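Long-range contacts in Endonuclease/exonuclease/phosphatase (Leptotrichia buccalis C-1013-b, PDB 3TEB), which is probably a magnesium-dependent nuclease that hydrolyses phosphodiester bonds: residues I125-I130 with E138-H143; S168-L173 with I231-E236; G209-K214 with F258-K263. All blocks are in the same frame, centred on the assembly; numbering follows the deposited sequence.

Contact 1: residues I125-I130 with E138-H143; sequences IVSITI and EFYSCH
V126 and I128 are tied to S141 and F139 by three backbone hydrogen bonds. S141 N reaches V126 O at 2.9 Å, nearly straight (170° at the hydrogen), and I128 and F139 bond to each other both ways. S127–Y140 is the non-hydrogen-bonded pair between them, and T129–E138 the next.

Apolar packing follows strand alternation. I128 CG2 lies 3.7 Å from F139 CB, and I130 CG1 comes obliquely to F139 CE2 at 3.8 Å; branched and aromatic residues suit this face, where V126 and I130 rest on V95 and T99. With Y140 CG anti to the carbonyl carbon (chi1 -67°), the ring is set beside S127; it takes I125 CG2 at its edge and S127 CB over one face, 3.8 Å from the centroid, a CH-pi contact that small serine permits.

Polar ends gather on that same side. Y140 OH donates to E138 OE1 (2.7 Å) from above the carboxylate plane, and one water joins the Y140 hydroxyl to S127 OG. A second water bridges T129 OG1 and E138 OE2, while T165, N167 and N169 also bond the buried carboxylate. A phenylalanine in place of Y140 would probably keep the ring over S127 but leave E138 OE1 short of a donor and take from the first water the hydroxyl it donates to.

The pattern is that of an antiparallel beta hairpin, here strands 124-132 and 135-143 within one sheet of the DNase I-like fold.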
ATOM      1  N   ILE A 125      -7.596   2.796  -6.987  1.00 19.72           N
ATOM      2  CA  ILE A 125      -6.612   3.391  -6.084  1.00 20.28           C
ATOM      3  C   ILE A 125      -7.318   4.152  -4.966  1.00 20.91           C
ATOM      4  O   ILE A 125      -8.409   4.682  -5.154  1.00 21.21           O
ATOM      5  CB  ILE A 125      -5.717   4.364  -6.861  1.00 20.17           C
ATOM      6  CG1 ILE A 125      -5.083   3.670  -8.081  1.00 20.88           C
ATOM      7  CG2 ILE A 125      -4.673   4.973  -5.974  1.00 20.25           C
ATOM      8  CD1 ILE A 125      -3.961   2.641  -7.760  1.00 22.30           C
ATOM      9  N   VAL A 126      -6.716   4.197  -3.791  1.00 21.97           N
ATOM     10  CA  VAL A 126      -7.258   5.024  -2.728  1.00 23.06           C
ATOM     11  C   VAL A 126      -6.279   6.141  -2.427  1.00 24.09           C
ATOM     12  O   VAL A 126      -5.098   5.880  -2.153  1.00 24.61           O
ATOM     13  CB  VAL A 126      -7.539   4.224  -1.454  1.00 23.61           C
ATOM     14  CG1 VAL A 126      -7.972   5.137  -0.328  1.00 23.83           C
ATOM     15  CG2 VAL A 126      -8.627   3.256  -1.724  1.00 23.98           C
ATOM     16  N   SER A 127      -6.760   7.383  -2.489  1.00 25.03           N
ATOM     17  CA  SER A 127      -5.939   8.518  -2.102  1.00 26.32           C
ATOM     18  C   SER A 127      -6.508   9.242  -0.901  1.00 27.81           C
ATOM     19  O   SER A 127      -7.712   9.225  -0.653  1.00 28.18           O
ATOM     20  CB  SER A 127      -5.724   9.482  -3.256  1.00 25.76           C
ATOM     21  OG  SER A 127      -6.863  10.285  -3.454  1.00 26.12           O
ATOM     22  N   ILE A 128      -5.605   9.889  -0.179  1.00 29.68           N
ATOM     23  CA  ILE A 128      -5.895  10.591   1.044  1.00 31.80           C
ATOM     24  C   ILE A 128      -5.136  11.936   1.010  1.00 33.17           C
ATOM     25  O   ILE A 128      -3.992  11.998   0.552  1.00 33.12           O
ATOM     26  CB  ILE A 128      -5.561   9.649   2.251  1.00 32.59           C
ATOM     27  CG1 ILE A 128      -6.715   9.606   3.213  1.00 34.09           C
ATOM     28  CG2 ILE A 128      -4.240   9.931   2.961  1.00 33.24           C
ATOM     29  CD1 ILE A 128      -7.926   9.028   2.565  1.00 34.93           C
ATOM     30  N   THR A 129      -5.775  13.023   1.433  1.00 35.23           N
ATOM     31  CA  THR A 129      -5.051  14.290   1.577  1.00 37.47           C
ATOM     32  C   THR A 129      -4.956  14.719   3.048  1.00 40.05           C
ATOM     33  O   THR A 129      -5.971  14.946   3.707  1.00 40.79           O
ATOM     34  CB  THR A 129      -5.646  15.406   0.680  1.00 37.02           C
ATOM     35  OG1 THR A 129      -5.772  14.909  -0.653  1.00 36.78           O
ATOM     36  CG2 THR A 129      -4.744  16.624   0.640  1.00 36.89           C
ATOM     37  N   ILE A 130      -3.730  14.804   3.554  1.00 42.49           N
ATOM     38  CA  ILE A 130      -3.485  15.261   4.909  1.00 46.03           C
ATOM     39  C   ILE A 130      -2.833  16.605   4.833  1.00 48.51           C
ATOM     40  O   ILE A 130      -1.894  16.807   4.062  1.00 48.06           O
ATOM     41  CB  ILE A 130      -2.452  14.394   5.660  1.00 46.54           C
ATOM     42  CG1 ILE A 130      -2.623  12.886   5.380  1.00 47.00           C
ATOM     43  CG2 ILE A 130      -2.443  14.742   7.158  1.00 47.86           C
ATOM     44  CD1 ILE A 130      -3.424  12.146   6.397  1.00 48.78           C
ATOM     45  N   GLU A 138      -0.594  14.223  -0.479  1.00 42.45           N
ATOM     46  CA  GLU A 138      -1.502  13.200  -0.986  1.00 40.25           C
ATOM     47  C   GLU A 138      -0.832  11.855  -0.955  1.00 38.58           C
ATOM     48  O   GLU A 138       0.265  11.704  -1.470  1.00 38.65           O
ATOM     49  CB  GLU A 138      -1.938  13.524  -2.403  1.00 40.71           C
ATOM     50  CG  GLU A 138      -2.802  14.770  -2.489  1.00 41.90           C
ATOM     51  CD  GLU A 138      -2.964  15.292  -3.899  1.00 43.29           C
ATOM     52  OE1 GLU A 138      -2.643  14.557  -4.853  1.00 43.83           O
ATOM     53  OE2 GLU A 138      -3.421  16.444  -4.054  1.00 44.20           O
ATOM     54  N   PHE A 139      -1.494  10.890  -0.321  1.00 36.58           N
ATOM     55  CA  PHE A 139      -0.990   9.519  -0.172  1.00 34.91           C
ATOM     56  C   PHE A 139      -1.808   8.576  -1.042  1.00 34.09           C
ATOM     57  O   PHE A 139      -3.029   8.652  -1.047  1.00 33.97           O
ATOM     58  CB  PHE A 139      -1.064   9.090   1.286  1.00 33.85           C
ATOM     59  CG  PHE A 139      -0.072   9.779   2.167  1.00 34.05           C
ATOM     60  CD1 PHE A 139       1.232   9.297   2.289  1.00 34.11           C
ATOM     61  CD2 PHE A 139      -0.431  10.919   2.881  1.00 34.30           C
ATOM     62  CE1 PHE A 139       2.175   9.948   3.107  1.00 33.99           C
ATOM     63  CE2 PHE A 139       0.497  11.576   3.710  1.00 34.71           C
ATOM     64  CZ  PHE A 139       1.805  11.083   3.819  1.00 34.37           C
ATOM     65  N   TYR A 140      -1.153   7.710  -1.803  1.00 33.45           N
ATOM     66  CA  TYR A 140      -1.877   6.833  -2.721  1.00 32.61           C
ATOM     67  C   TYR A 140      -1.500   5.396  -2.464  1.00 31.52           C
ATOM     68  O   TYR A 140      -0.318   5.069  -2.461  1.00 31.54           O
ATOM     69  CB  TYR A 140      -1.545   7.168  -4.175  1.00 33.41           C
ATOM     70  CG  TYR A 140      -2.033   8.505  -4.663  1.00 34.63           C
ATOM     71  CD1 TYR A 140      -3.125   8.591  -5.521  1.00 35.37           C
ATOM     72  CD2 TYR A 140      -1.392   9.684  -4.292  1.00 35.49           C
ATOM     73  CE1 TYR A 140      -3.583   9.825  -5.990  1.00 36.67           C
ATOM     74  CE2 TYR A 140      -1.833  10.922  -4.751  1.00 36.93           C
ATOM     75  CZ  TYR A 140      -2.929  10.991  -5.600  1.00 37.42           C
ATOM     76  OH  TYR A 140      -3.372  12.218  -6.063  1.00 38.64           O
ATOM     77  N   SER A 141      -2.501   4.541  -2.255  1.00 30.28           N
ATOM     78  CA  SER A 141      -2.278   3.108  -2.058  1.00 29.53           C
ATOM     79  C   SER A 141      -2.505   2.374  -3.372  1.00 29.88           C
ATOM     80  O   SER A 141      -3.605   2.402  -3.909  1.00 29.63           O
ATOM     81  CB  SER A 141      -3.212   2.578  -0.985  1.00 28.43           C
ATOM     82  OG  SER A 141      -2.881   1.243  -0.649  1.00 27.85           O
ATOM     83  N   CYS A 142      -1.460   1.739  -3.895  1.00 30.56           N
ATOM     84  CA  CYS A 142      -1.509   1.198  -5.248  1.00 31.41           C
ATOM     85  C   CYS A 142      -1.176  -0.260  -5.288  1.00 31.37           C
ATOM     86  O   CYS A 142      -0.287  -0.718  -4.568  1.00 31.60           O
ATOM     87  CB  CYS A 142      -0.504   1.888  -6.149  1.00 32.30           C
ATOM     88  SG  CYS A 142      -0.283   3.614  -5.797  1.00 34.21           S
ATOM     89  N   HIS A 143      -1.880  -0.979  -6.157  1.00 31.43           N
ATOM     90  CA  HIS A 143      -1.559  -2.358  -6.464  1.00 31.55           C
ATOM     91  C   HIS A 143      -1.725  -2.591  -7.960  1.00 32.30           C
ATOM     92  O   HIS A 143      -2.843  -2.766  -8.452  1.00 31.85           O
ATOM     93  CB  HIS A 143      -2.416  -3.320  -5.640  1.00 30.39           C
ATOM     94  CG  HIS A 143      -2.132  -4.759  -5.920  1.00 30.34           C
ATOM     95  ND1 HIS A 143      -3.115  -5.717  -5.935  1.00 29.73           N
ATOM     96  CD2 HIS A 143      -0.978  -5.395  -6.233  1.00 30.66           C
ATOM     97  CE1 HIS A 143      -2.574  -6.889  -6.216  1.00 30.58           C
ATOM     98  NE2 HIS A 143      -1.278  -6.720  -6.402  1.00 30.48           N
TER
HETATM   99  O   HOH W   1      -6.517  12.118  -5.712  1.00 42.70           O
HETATM  100  O   HOH W   2      -6.017  16.607  -2.804  1.00 42.89           O

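Contact 2: residues S168-L173 with I231-E236; sequences SNLKIL and IFSNKE
The amide of N234 is gripped at both ends by the backbone of 169-171. N169 O lies close to the amide plane and accepts from ND2 at 2.8 Å, whereas K171 N approaches OD1 (2.7 Å) from above the plane of that carbonyl, with the N-H pointing almost straight at it (168°). K171 CB packs 3.6 Å from N234 CG. The two bonds fix the rotation of the amide and identify its oxygen and nitrogen ends. The other flat group, the F232 ring, is met obliquely by L173 O; it stacks with Y230 and meets F177 edge-to-face.

N234 can serve in this way because CG sits between its backbone N and carbonyl carbon (chi1 65°), folding the short side chain back toward K171 while N234 N still bonds K171 O at 3.2 Å. Asparagine, with a donor and an acceptor on one small planar group, thus prolongs the ladder where strand 225-233 ends.

Ahead of that point the pairing is regular antiparallel sheet within the DNase I-like sandwich: L173 and F232 exchange two bonds, L173 N to F232 O measuring 3.0 Å, and I172 faces S233 as the non-hydrogen-bonded pair. Strand 170-174 has strand 135-143 along its other edge. I172 CG2 meets I231 CG2 at 4.1 Å, both branched residues packing on I6 of strand 4-10.

Toward the loop end, L170 CD1 comes within 3.4 Å of N234 OD1 and also touches S233 OG, which donates to K235 O. The bent chain of K235 carries CE past L170 CB and lets NZ donate to S168 O at 3.1 Å, from well above the carbonyl plane. K171 sends its amine to T165 O and L162 O instead, its side chain crossing that of N234 at about a right angle.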
ATOM      1  N   SER A 168       0.309  21.357  -7.297  1.00 53.81           N
ATOM      2  CA  SER A 168       1.714  21.083  -7.063  1.00 53.67           C
ATOM      3  C   SER A 168       1.898  20.588  -5.638  1.00 52.88           C
ATOM      4  O   SER A 168       2.693  21.126  -4.873  1.00 53.41           O
ATOM      5  CB  SER A 168       2.574  22.306  -7.372  1.00 54.53           C
ATOM      6  OG  SER A 168       1.969  23.460  -6.852  1.00 55.57           O
ATOM      7  N   ASN A 169       1.137  19.552  -5.298  1.00 50.98           N
ATOM      8  CA  ASN A 169       1.221  18.920  -3.995  1.00 49.26           C
ATOM      9  C   ASN A 169       2.235  17.805  -3.978  1.00 47.33           C
ATOM     10  O   ASN A 169       2.466  17.158  -5.001  1.00 46.87           O
ATOM     11  CB  ASN A 169      -0.134  18.351  -3.607  1.00 49.27           C
ATOM     12  CG  ASN A 169      -0.957  19.322  -2.833  1.00 50.15           C
ATOM     13  OD1 ASN A 169      -0.582  20.478  -2.699  1.00 51.21           O
ATOM     14  ND2 ASN A 169      -2.088  18.866  -2.306  1.00 50.27           N
ATOM     15  N   LEU A 170       2.831  17.578  -2.813  1.00 45.78           N
ATOM     16  CA  LEU A 170       3.638  16.388  -2.624  1.00 43.68           C
ATOM     17  C   LEU A 170       2.717  15.185  -2.704  1.00 42.00           C
ATOM     18  O   LEU A 170       1.724  15.086  -1.971  1.00 42.12           O
ATOM     19  CB  LEU A 170       4.371  16.417  -1.285  1.00 44.08           C
ATOM     20  CG  LEU A 170       5.132  15.170  -0.836  1.00 43.42           C
ATOM     21  CD1 LEU A 170       6.232  14.813  -1.814  1.00 43.43           C
ATOM     22  CD2 LEU A 170       5.708  15.392   0.540  1.00 43.41           C
ATOM     23  N   LYS A 171       3.036  14.295  -3.631  1.00 39.97           N
ATOM     24  CA  LYS A 171       2.269  13.082  -3.832  1.00 37.87           C
ATOM     25  C   LYS A 171       3.150  11.921  -3.428  1.00 37.00           C
ATOM     26  O   LYS A 171       4.262  11.769  -3.949  1.00 37.21           O
ATOM     27  CB  LYS A 171       1.823  12.962  -5.289  1.00 37.46           C
ATOM     28  CG  LYS A 171       0.698  13.901  -5.620  1.00 36.93           C
ATOM     29  CD  LYS A 171       0.431  14.052  -7.098  1.00 36.26           C
ATOM     30  CE  LYS A 171      -0.541  15.205  -7.267  1.00 36.28           C
ATOM     31  NZ  LYS A 171      -1.297  15.188  -8.523  1.00 36.79           N
ATOM     32  N   ILE A 172       2.682  11.134  -2.460  1.00 35.91           N
ATOM     33  CA  ILE A 172       3.404   9.933  -2.022  1.00 34.69           C
ATOM     34  C   ILE A 172       2.589   8.699  -2.368  1.00 33.75           C
ATOM     35  O   ILE A 172       1.410   8.570  -2.033  1.00 33.76           O
ATOM     36  CB  ILE A 172       3.825   9.989  -0.541  1.00 34.88           C
ATOM     37  CG1 ILE A 172       4.952  11.006  -0.388  1.00 34.99           C
ATOM     38  CG2 ILE A 172       4.297   8.628  -0.067  1.00 34.40           C
ATOM     39  CD1 ILE A 172       5.192  11.450   1.017  1.00 36.73           C
ATOM     40  N   LEU A 173       3.257   7.787  -3.047  1.00 32.87           N
ATOM     41  CA  LEU A 173       2.586   6.812  -3.858  1.00 31.78           C
ATOM     42  C   LEU A 173       3.122   5.427  -3.485  1.00 31.28           C
ATOM     43  O   LEU A 173       4.229   5.064  -3.850  1.00 31.19           O
ATOM     44  CB  LEU A 173       2.868   7.210  -5.297  1.00 31.76           C
ATOM     45  CG  LEU A 173       2.008   6.736  -6.435  1.00 31.57           C
ATOM     46  CD1 LEU A 173       1.905   7.826  -7.460  1.00 31.40           C
ATOM     47  CD2 LEU A 173       2.702   5.505  -6.988  1.00 32.12           C
ATOM     48  N   ILE A 231       7.814   2.666  -2.186  1.00 36.76           N
ATOM     49  CA  ILE A 231       7.249   3.946  -1.817  1.00 36.97           C
ATOM     50  C   ILE A 231       7.906   5.024  -2.696  1.00 38.03           C
ATOM     51  O   ILE A 231       9.075   5.363  -2.518  1.00 38.12           O
ATOM     52  CB  ILE A 231       7.375   4.207  -0.303  1.00 36.76           C
ATOM     53  CG1 ILE A 231       6.383   3.319   0.442  1.00 35.83           C
ATOM     54  CG2 ILE A 231       7.064   5.659   0.035  1.00 37.39           C
ATOM     55  CD1 ILE A 231       6.739   3.062   1.862  1.00 35.92           C
ATOM     56  N   PHE A 232       7.146   5.516  -3.674  1.00 39.07           N
ATOM     57  CA  PHE A 232       7.607   6.536  -4.607  1.00 40.57           C
ATOM     58  C   PHE A 232       7.132   7.910  -4.172  1.00 42.69           C
ATOM     59  O   PHE A 232       6.202   8.043  -3.370  1.00 43.03           O
ATOM     60  CB  PHE A 232       7.082   6.267  -6.022  1.00 40.35           C
ATOM     61  CG  PHE A 232       7.594   4.999  -6.635  1.00 38.66           C
ATOM     62  CD1 PHE A 232       8.945   4.842  -6.927  1.00 37.93           C
ATOM     63  CD2 PHE A 232       6.722   3.966  -6.944  1.00 37.12           C
ATOM     64  CE1 PHE A 232       9.420   3.659  -7.496  1.00 37.24           C
ATOM     65  CE2 PHE A 232       7.184   2.788  -7.518  1.00 36.90           C
ATOM     66  CZ  PHE A 232       8.537   2.632  -7.790  1.00 36.80           C
ATOM     67  N   SER A 233       7.758   8.930  -4.745  1.00 45.06           N
ATOM     68  CA  SER A 233       7.497  10.316  -4.425  1.00 47.70           C
ATOM     69  C   SER A 233       7.537  11.107  -5.731  1.00 49.58           C
ATOM     70  O   SER A 233       8.279  10.738  -6.642  1.00 49.66           O
ATOM     71  CB  SER A 233       8.598  10.801  -3.489  1.00 47.50           C
ATOM     72  OG  SER A 233       8.266  12.041  -2.899  1.00 49.32           O
ATOM     73  N   ASN A 234       6.751  12.181  -5.836  1.00 52.06           N
ATOM     74  CA  ASN A 234       6.785  13.041  -7.028  1.00 54.50           C
ATOM     75  C   ASN A 234       7.792  14.161  -6.891  1.00 56.15           C
ATOM     76  O   ASN A 234       8.027  14.912  -7.830  1.00 56.49           O
ATOM     77  CB  ASN A 234       5.407  13.625  -7.337  1.00 55.36           C
ATOM     78  CG  ASN A 234       4.908  14.565  -6.257  1.00 56.03           C
ATOM     79  OD1 ASN A 234       5.267  14.438  -5.085  1.00 56.08           O
ATOM     80  ND2 ASN A 234       4.053  15.501  -6.643  1.00 57.08           N
ATOM     81  N   LYS A 235       8.361  14.272  -5.698  1.00 57.55           N
ATOM     82  CA  LYS A 235       9.373  15.261  -5.388  1.00 59.73           C
ATOM     83  C   LYS A 235      10.496  14.547  -4.668  1.00 60.07           C
ATOM     84  O   LYS A 235      10.292  13.474  -4.106  1.00 59.89           O
ATOM     85  CB  LYS A 235       8.818  16.337  -4.452  1.00 60.42           C
ATOM     86  CG  LYS A 235       7.614  17.142  -4.942  1.00 62.05           C
ATOM     87  CD  LYS A 235       7.464  18.364  -4.052  1.00 63.81           C
ATOM     88  CE  LYS A 235       6.025  18.756  -3.807  1.00 65.27           C
ATOM     89  NZ  LYS A 235       5.453  19.625  -4.862  1.00 66.62           N
ATOM     90  N   GLU A 236      11.679  15.157  -4.669  1.00 61.90           N
ATOM     91  CA  GLU A 236      12.816  14.652  -3.906  1.00 62.92           C
ATOM     92  C   GLU A 236      12.596  14.942  -2.430  1.00 63.12           C
ATOM     93  O   GLU A 236      12.139  16.015  -2.066  1.00 63.66           O
ATOM     94  CB  GLU A 236      14.102  15.313  -4.376  1.00 63.57           C
ATOM     95  CG  GLU A 236      15.287  14.373  -4.445  1.00 66.79           C
ATOM     96  CD  GLU A 236      16.381  14.887  -5.377  1.00 72.31           C
ATOM     97  OE1 GLU A 236      16.103  15.803  -6.188  1.00 74.63           O
ATOM     98  OE2 GLU A 236      17.521  14.378  -5.303  1.00 74.02           O
TER

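Contact 3: residues G209-K214 with F258-K263; sequences GITVDK and FGIEVK
A single hydrogen bond, F258 N to T211 O, joins these segments, which belong to the two different sheets of the DNase I-like sandwich. It is 2.7 Å long and almost straight (174° at the hydrogen), with the donor in the carbonyl plane. T211 lies in a classic beta bulge, where T211 and V212 both face K226 of strand 225-233; F258 immediately precedes strand 259-264 of the other sheet.

Threonine suits the bulge because its two branches serve different partners. OG1 lies between the backbone N and the carbonyl carbon (chi1 55°) and bonds L228 N and D229 OD1, while CG2 projects across to the other segment and meets I260 CG1 at 3.7 Å. I260, extended at chi2, offers CD1 to the same methyl at 3.8 Å and packs on T8 of strand 4-10 as well, so this branched aliphatic residue touches T211 of one sheet and T8 of its own.

The F258 ring bends back along 210-213, and its far end approaches D213 obliquely, CZ lying 3.7 Å from D213 CB. The D213 carboxylate has its own partner, S215 OG. A large flat side chain suits this partly exposed place, since it also rests on V244 and N247. At the near side of the ring, I210 O lies in the ring plane at the edge, 3.7 Å from F258 CD2.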
ATOM      1  N   GLY A 209      16.580  -4.414   0.985  1.00 51.27           N
ATOM      2  CA  GLY A 209      15.343  -3.959   0.381  1.00 48.80           C
ATOM      3  C   GLY A 209      14.418  -5.018  -0.191  1.00 47.94           C
ATOM      4  O   GLY A 209      13.390  -4.676  -0.772  1.00 47.84           O
ATOM      5  N   ILE A 210      14.772  -6.290  -0.026  1.00 47.86           N
ATOM      6  CA  ILE A 210      13.976  -7.424  -0.515  1.00 47.48           C
ATOM      7  C   ILE A 210      12.587  -7.465   0.126  1.00 46.51           C
ATOM      8  O   ILE A 210      12.479  -7.468   1.354  1.00 46.89           O
ATOM      9  CB  ILE A 210      14.736  -8.759  -0.242  1.00 49.02           C
ATOM     10  CG1 ILE A 210      16.089  -8.762  -0.969  1.00 50.82           C
ATOM     11  CG2 ILE A 210      13.902 -10.005  -0.610  1.00 49.24           C
ATOM     12  CD1 ILE A 210      16.014  -8.394  -2.460  1.00 51.06           C
ATOM     13  N   THR A 211      11.534  -7.497  -0.698  1.00 45.67           N
ATOM     14  CA  THR A 211      10.149  -7.564  -0.184  1.00 45.84           C
ATOM     15  C   THR A 211       9.413  -8.884  -0.414  1.00 47.24           C
ATOM     16  O   THR A 211       8.403  -9.148   0.231  1.00 47.78           O
ATOM     17  CB  THR A 211       9.239  -6.403  -0.687  1.00 45.50           C
ATOM     18  OG1 THR A 211       9.235  -6.352  -2.118  1.00 45.53           O
ATOM     19  CG2 THR A 211       9.696  -5.082  -0.129  1.00 45.06           C
ATOM     20  N   VAL A 212       9.895  -9.691  -1.347  1.00 49.14           N
ATOM     21  CA  VAL A 212       9.331 -11.016  -1.582  1.00 52.31           C
ATOM     22  C   VAL A 212      10.474 -12.011  -1.575  1.00 56.02           C
ATOM     23  O   VAL A 212      11.486 -11.793  -2.239  1.00 56.14           O
ATOM     24  CB  VAL A 212       8.583 -11.096  -2.925  1.00 51.63           C
ATOM     25  CG1 VAL A 212       7.946 -12.464  -3.106  1.00 51.55           C
ATOM     26  CG2 VAL A 212       7.525 -10.020  -3.003  1.00 51.67           C
ATOM     27  N   ASP A 213      10.314 -13.087  -0.813  1.00 61.39           N
ATOM     28  CA  ASP A 213      11.324 -14.132  -0.706  1.00 67.46           C
ATOM     29  C   ASP A 213      10.626 -15.474  -0.899  1.00 71.88           C
ATOM     30  O   ASP A 213       9.686 -15.787  -0.179  1.00 72.63           O
ATOM     31  CB  ASP A 213      11.988 -14.048   0.673  1.00 68.68           C
ATOM     32  CG  ASP A 213      13.180 -14.992   0.836  1.00 72.07           C
ATOM     33  OD1 ASP A 213      13.229 -16.072   0.201  1.00 73.04           O
ATOM     34  OD2 ASP A 213      14.071 -14.644   1.640  1.00 73.79           O
ATOM     35  N   LYS A 214      11.067 -16.257  -1.878  1.00 76.83           N
ATOM     36  CA  LYS A 214      10.461 -17.571  -2.114  1.00 82.75           C
ATOM     37  C   LYS A 214      11.403 -18.734  -1.746  1.00 88.76           C
ATOM     38  O   LYS A 214      11.901 -19.445  -2.625  1.00 90.12           O
ATOM     39  CB  LYS A 214       9.966 -17.698  -3.559  1.00 82.00           C
ATOM     40  CG  LYS A 214       8.896 -16.702  -3.953  1.00 79.90           C
ATOM     41  CD  LYS A 214       8.328 -17.045  -5.324  1.00 81.43           C
ATOM     42  CE  LYS A 214       7.611 -15.853  -5.971  1.00 80.13           C
ATOM     43  NZ  LYS A 214       6.221 -15.637  -5.462  1.00 79.74           N
ATOM     44  N   PHE A 258       6.663  -9.014   2.330  1.00 32.57           N
ATOM     45  CA  PHE A 258       7.068  -8.247   3.510  1.00 31.81           C
ATOM     46  C   PHE A 258       6.689  -6.781   3.309  1.00 31.01           C
ATOM     47  O   PHE A 258       6.435  -6.331   2.178  1.00 31.09           O
ATOM     48  CB  PHE A 258       8.564  -8.351   3.779  1.00 32.65           C
ATOM     49  CG  PHE A 258       9.125  -9.735   3.642  1.00 34.95           C
ATOM     50  CD1 PHE A 258       8.439 -10.844   4.141  1.00 36.26           C
ATOM     51  CD2 PHE A 258      10.366  -9.931   3.035  1.00 36.59           C
ATOM     52  CE1 PHE A 258       8.973 -12.122   4.014  1.00 38.04           C
ATOM     53  CE2 PHE A 258      10.905 -11.198   2.911  1.00 37.88           C
ATOM     54  CZ  PHE A 258      10.211 -12.295   3.397  1.00 38.58           C
ATOM     55  N   GLY A 259       6.646  -6.033   4.406  1.00 30.40           N
ATOM     56  CA  GLY A 259       6.256  -4.628   4.332  1.00 30.02           C
ATOM     57  C   GLY A 259       7.452  -3.705   4.297  1.00 30.70           C
ATOM     58  O   GLY A 259       8.546  -4.097   4.700  1.00 31.46           O
ATOM     59  N   ILE A 260       7.244  -2.486   3.808  1.00 31.05           N
ATOM     60  CA  ILE A 260       8.270  -1.449   3.813  1.00 32.16           C
ATOM     61  C   ILE A 260       7.867  -0.369   4.785  1.00 33.08           C
ATOM     62  O   ILE A 260       6.708   0.050   4.848  1.00 32.51           O
ATOM     63  CB  ILE A 260       8.484  -0.813   2.419  1.00 32.41           C
ATOM     64  CG1 ILE A 260       9.057  -1.826   1.442  1.00 32.49           C
ATOM     65  CG2 ILE A 260       9.432   0.375   2.494  1.00 32.59           C
ATOM     66  CD1 ILE A 260       8.972  -1.358   0.023  1.00 32.70           C
ATOM     67  N   GLU A 261       8.863   0.083   5.522  1.00 35.67           N
ATOM     68  CA  GLU A 261       8.692   1.012   6.595  1.00 38.31           C
ATOM     69  C   GLU A 261       9.703   2.140   6.363  1.00 40.45           C
ATOM     70  O   GLU A 261      10.914   1.916   6.359  1.00 41.38           O
ATOM     71  CB  GLU A 261       8.953   0.253   7.886  1.00 38.87           C
ATOM     72  CG  GLU A 261       8.989   1.073   9.145  1.00 43.86           C
ATOM     73  CD  GLU A 261       9.791   0.396  10.269  1.00 49.83           C
ATOM     74  OE1 GLU A 261       9.833   0.976  11.386  1.00 53.60           O
ATOM     75  OE2 GLU A 261      10.386  -0.694  10.040  1.00 51.29           O
ATOM     76  N   VAL A 262       9.199   3.354   6.159  1.00 42.82           N
ATOM     77  CA  VAL A 262      10.017   4.486   5.723  1.00 46.26           C
ATOM     78  C   VAL A 262       9.853   5.671   6.673  1.00 48.98           C
ATOM     79  O   VAL A 262       8.736   5.971   7.105  1.00 48.76           O
ATOM     80  CB  VAL A 262       9.620   4.902   4.275  1.00 46.08           C
ATOM     81  CG1 VAL A 262      10.140   6.264   3.927  1.00 46.56           C
ATOM     82  CG2 VAL A 262      10.138   3.898   3.271  1.00 46.57           C
ATOM     83  N   LYS A 263      10.961   6.336   6.996  1.00 53.52           N
ATOM     84  CA  LYS A 263      10.923   7.550   7.817  1.00 58.05           C
ATOM     85  C   LYS A 263      11.297   8.816   7.011  1.00 61.02           C
ATOM     86  O   LYS A 263      12.377   8.895   6.431  1.00 61.82           O
ATOM     87  CB  LYS A 263      11.810   7.382   9.058  1.00 58.90           C
ATOM     88  CG  LYS A 263      11.569   8.434  10.135  1.00 62.11           C
ATOM     89  CD  LYS A 263      12.645   8.386  11.214  1.00 67.62           C
ATOM     90  CE  LYS A 263      12.835   9.763  11.857  1.00 71.30           C
ATOM     91  NZ  LYS A 263      14.187   9.913  12.497  1.00 73.73           N
TER

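Contacts 1 and 2 continue one sheet: strands 135-143 and 170-174 are neighbours, with probable hydrogen bonds E138 O to I172 N and Y140 N to I172 O, both 2.7 Å. Contact 3 joins this sheet to the other one, and it touches contact 2 where I231 CD1 lies 3.8 Å from V262 CG2. Contacts 1 and 3 do not meet, their nearest atoms being about 9 Å apart, yet both border the metal site: the side chains of H143 and V212 lie about 6 and 8 Å from the bound magnesium ion. The side chain of H143 lies about 4 Å from that of magnesium-binding E42, and the side chain of V212 about 7 Å from that of D256, which also binds magnesium.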